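Local coordinates for protein 5-oxopent-3-ene-1,2,5-tricarboxylate decarboxylase (Exiguobacterium antarcticum B7, PDB 6IYM) that belongs to the fumarylacetoacetate hydrolase family and holds a magnesium ion between acidic side chains, at residues D188-P192 / A193-V197. Residues are numbered along the deposited sequence; the frame is centred on the assembly and turned at random.
Unlike the reference sequence in segment 188-192: Ala189 (reference Ser).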
ATOM      1  N   ASP A 188     -19.421 -17.907  -1.089  1.00 56.11           N
ATOM      2  CA  ASP A 188     -20.548 -18.826  -1.368  1.00 60.15           C
ATOM      3  C   ASP A 188     -21.542 -18.784  -0.196  1.00 55.12           C
ATOM      4  O   ASP A 188     -22.722 -18.908  -0.471  1.00 56.17           O
ATOM      5  CB  ASP A 188     -20.021 -20.234  -1.672  1.00 68.24           C
ATOM      6  CG  ASP A 188     -20.725 -20.866  -2.862  1.00 79.65           C
ATOM      7  OD1 ASP A 188     -20.923 -20.150  -3.863  1.00 85.80           O
ATOM      8  OD2 ASP A 188     -21.107 -22.052  -2.765  1.00 95.58           O
ATOM      9  N   ALA A 189     -21.072 -18.540   1.034  1.00 53.04           N
ATOM     10  CA  ALA A 189     -21.817 -18.642   2.313  1.00 58.17           C
ATOM     11  C   ALA A 189     -22.307 -17.277   2.801  1.00 60.30           C
ATOM     12  O   ALA A 189     -22.749 -17.202   3.963  1.00 63.51           O
ATOM     13  CB  ALA A 189     -20.934 -19.260   3.370  1.00 56.88           C
ATOM     14  N   PHE A 190     -22.225 -16.229   1.987  1.00 60.49           N
ATOM     15  CA  PHE A 190     -22.422 -14.841   2.478  1.00 55.66           C
ATOM     16  C   PHE A 190     -22.908 -13.943   1.349  1.00 56.33           C
ATOM     17  O   PHE A 190     -22.159 -13.842   0.374  1.00 53.10           O
ATOM     18  CB  PHE A 190     -21.109 -14.310   3.051  1.00 52.00           C
ATOM     19  CG  PHE A 190     -21.264 -13.038   3.834  1.00 47.84           C
ATOM     20  CD1 PHE A 190     -21.628 -13.074   5.175  1.00 48.71           C
ATOM     21  CD2 PHE A 190     -21.149 -11.815   3.209  1.00 46.06           C
ATOM     22  CE1 PHE A 190     -21.785 -11.894   5.886  1.00 50.42           C
ATOM     23  CE2 PHE A 190     -21.304 -10.632   3.919  1.00 53.04           C
ATOM     24  CZ  PHE A 190     -21.614 -10.674   5.261  1.00 50.53           C
ATOM     25  N   ASP A 191     -24.091 -13.327   1.503  1.00 50.71           N
ATOM     26  CA  ASP A 191     -24.647 -12.302   0.578  1.00 55.06           C
ATOM     27  C   ASP A 191     -24.483 -10.946   1.257  1.00 55.30           C
ATOM     28  O   ASP A 191     -25.034 -10.714   2.326  1.00 53.97           O
ATOM     29  CB  ASP A 191     -26.109 -12.603   0.219  1.00 65.73           C
ATOM     30  CG  ASP A 191     -26.753 -11.693  -0.830  1.00 65.67           C
ATOM     31  OD1 ASP A 191     -26.252 -10.575  -1.062  1.00 65.37           O
ATOM     32  OD2 ASP A 191     -27.773 -12.111  -1.410  1.00 76.59           O
ATOM     33  N   PRO A 192     -23.683 -10.023   0.692  1.00 56.37           N
ATOM     34  CA  PRO A 192     -23.536  -8.682   1.265  1.00 54.19           C
ATOM     35  C   PRO A 192     -24.641  -7.649   0.963  1.00 54.06           C
ATOM     36  O   PRO A 192     -24.448  -6.465   1.310  1.00 56.95           O
ATOM     37  CB  PRO A 192     -22.205  -8.251   0.619  1.00 50.15           C
ATOM     38  CG  PRO A 192     -22.246  -8.878  -0.740  1.00 49.37           C
ATOM     39  CD  PRO A 192     -22.823 -10.247  -0.484  1.00 52.76           C
ATOM     40  N   ALA A 193     -25.752  -8.057   0.334  1.00 52.70           N
ATOM     41  CA  ALA A 193     -26.874  -7.155  -0.060  1.00 56.14           C
ATOM     42  C   ALA A 193     -27.426  -6.389   1.150  1.00 48.46           C
ATOM     43  O   ALA A 193     -27.700  -5.160   1.019  1.00 51.79           O
ATOM     44  CB  ALA A 193     -27.992  -7.942  -0.699  1.00 58.73           C
ATOM     45  N   ASP A 194     -27.607  -7.072   2.280  1.00 47.07           N
ATOM     46  CA  ASP A 194     -28.386  -6.505   3.425  1.00 51.97           C
ATOM     47  C   ASP A 194     -27.911  -7.135   4.734  1.00 50.70           C
ATOM     48  O   ASP A 194     -28.678  -7.918   5.356  1.00 49.62           O
ATOM     49  CB  ASP A 194     -29.896  -6.680   3.194  1.00 51.60           C
ATOM     50  CG  ASP A 194     -30.820  -6.099   4.257  1.00 55.49           C
ATOM     51  OD1 ASP A 194     -30.358  -5.308   5.104  1.00 56.13           O
ATOM     52  OD2 ASP A 194     -32.007  -6.480   4.251  1.00 66.99           O
ATOM     53  N   VAL A 195     -26.679  -6.812   5.128  1.00 45.12           N
ATOM     54  CA  VAL A 195     -26.104  -7.280   6.411  1.00 45.41           C
ATOM     55  C   VAL A 195     -25.902  -6.045   7.287  1.00 42.23           C
ATOM     56  O   VAL A 195     -25.574  -4.954   6.749  1.00 50.05           O
ATOM     57  CB  VAL A 195     -24.822  -8.119   6.238  1.00 44.34           C
ATOM     58  CG1 VAL A 195     -25.060  -9.277   5.281  1.00 51.76           C
ATOM     59  CG2 VAL A 195     -23.634  -7.292   5.792  1.00 46.70           C
ATOM     60  N   LEU A 196     -26.087  -6.242   8.585  1.00 42.35           N
ATOM     61  CA  LEU A 196     -26.033  -5.179   9.614  1.00 41.36           C
ATOM     62  C   LEU A 196     -24.590  -5.037  10.096  1.00 39.67           C
ATOM     63  O   LEU A 196     -24.000  -6.054  10.507  1.00 34.47           O
ATOM     64  CB  LEU A 196     -26.984  -5.539  10.756  1.00 45.23           C
ATOM     65  CG  LEU A 196     -27.169  -4.439  11.793  1.00 46.07           C
ATOM     66  CD1 LEU A 196     -27.654  -3.154  11.151  1.00 46.70           C
ATOM     67  CD2 LEU A 196     -28.121  -4.895  12.882  1.00 47.71           C
ATOM     68  N   VAL A 197     -24.046  -3.826   9.955  1.00 38.87           N
ATOM     69  CA  VAL A 197     -22.715  -3.424  10.477  1.00 37.18           C
ATOM     70  C   VAL A 197     -22.972  -2.540  11.709  1.00 37.81           C
ATOM     71  O   VAL A 197     -23.539  -1.447  11.564  1.00 40.85           O
ATOM     72  CB  VAL A 197     -21.871  -2.706   9.400  1.00 38.39           C
ATOM     73  CG1 VAL A 197     -20.501  -2.306   9.937  1.00 39.67           C
ATOM     74  CG2 VAL A 197     -21.714  -3.553   8.127  1.00 38.82           C
TER
HETATM   75  O   HOH W   1     -27.711  -9.563   2.643  1.00 50.29           O
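Asp191 OD1 accepts a hydrogen bond from the backbone N of Ala193 at 2.9 Å, closing an Asx turn around Pro192. The bond is fairly straight at the hydrogen (155°), although the N-H reaches the oxygen from above the carboxylate plane, 36° out of it. With CG anti to the backbone N of its own residue (chi1 -174°), the Asp191 carboxylate lies beside its carbonyl carbon and can reach forward to the amide two residues on. Ala193 CB packs alongside the same oxygen, 3.2 Å from Asp191 OD1.

Across the bend, the chain closes on itself through apolar groups. Phe190 and Val195 approach from opposite directions, and the far end of the ring meets the valine fork: Phe190 CZ lies 3.7 Å from Val195 CG1 and 4.0 Å from Val195 CG2. Val195 CG1 also packs against the Asp191 carbonyl, 3.3 Å from Asp191 O. That carbonyl oxygen takes a hydrogen bond from a water 2.9 Å away, which sits between Asp191 O and the Asp194 backbone N.

Thr211 OG1 joins both limbs of the bend by hydrogen bonding to Pro192 O and Val195 N, while Ser210 OG holds Asp194 OD1. The Tyr150 ring meets that of Phe190, and Ile265 of strand 260-265 touches Val195. The loop leading from strand 178-186 into strand 196-201 thus combines an exposed polar turn with a buried aromatic-aliphatic contact; the Asp191 carboxylate satisfies the Ala193 N-H, which leaves the bend held by a side-chain bond and by Thr211 OG1, while Phe190 and Val195 pack inward against the sheets.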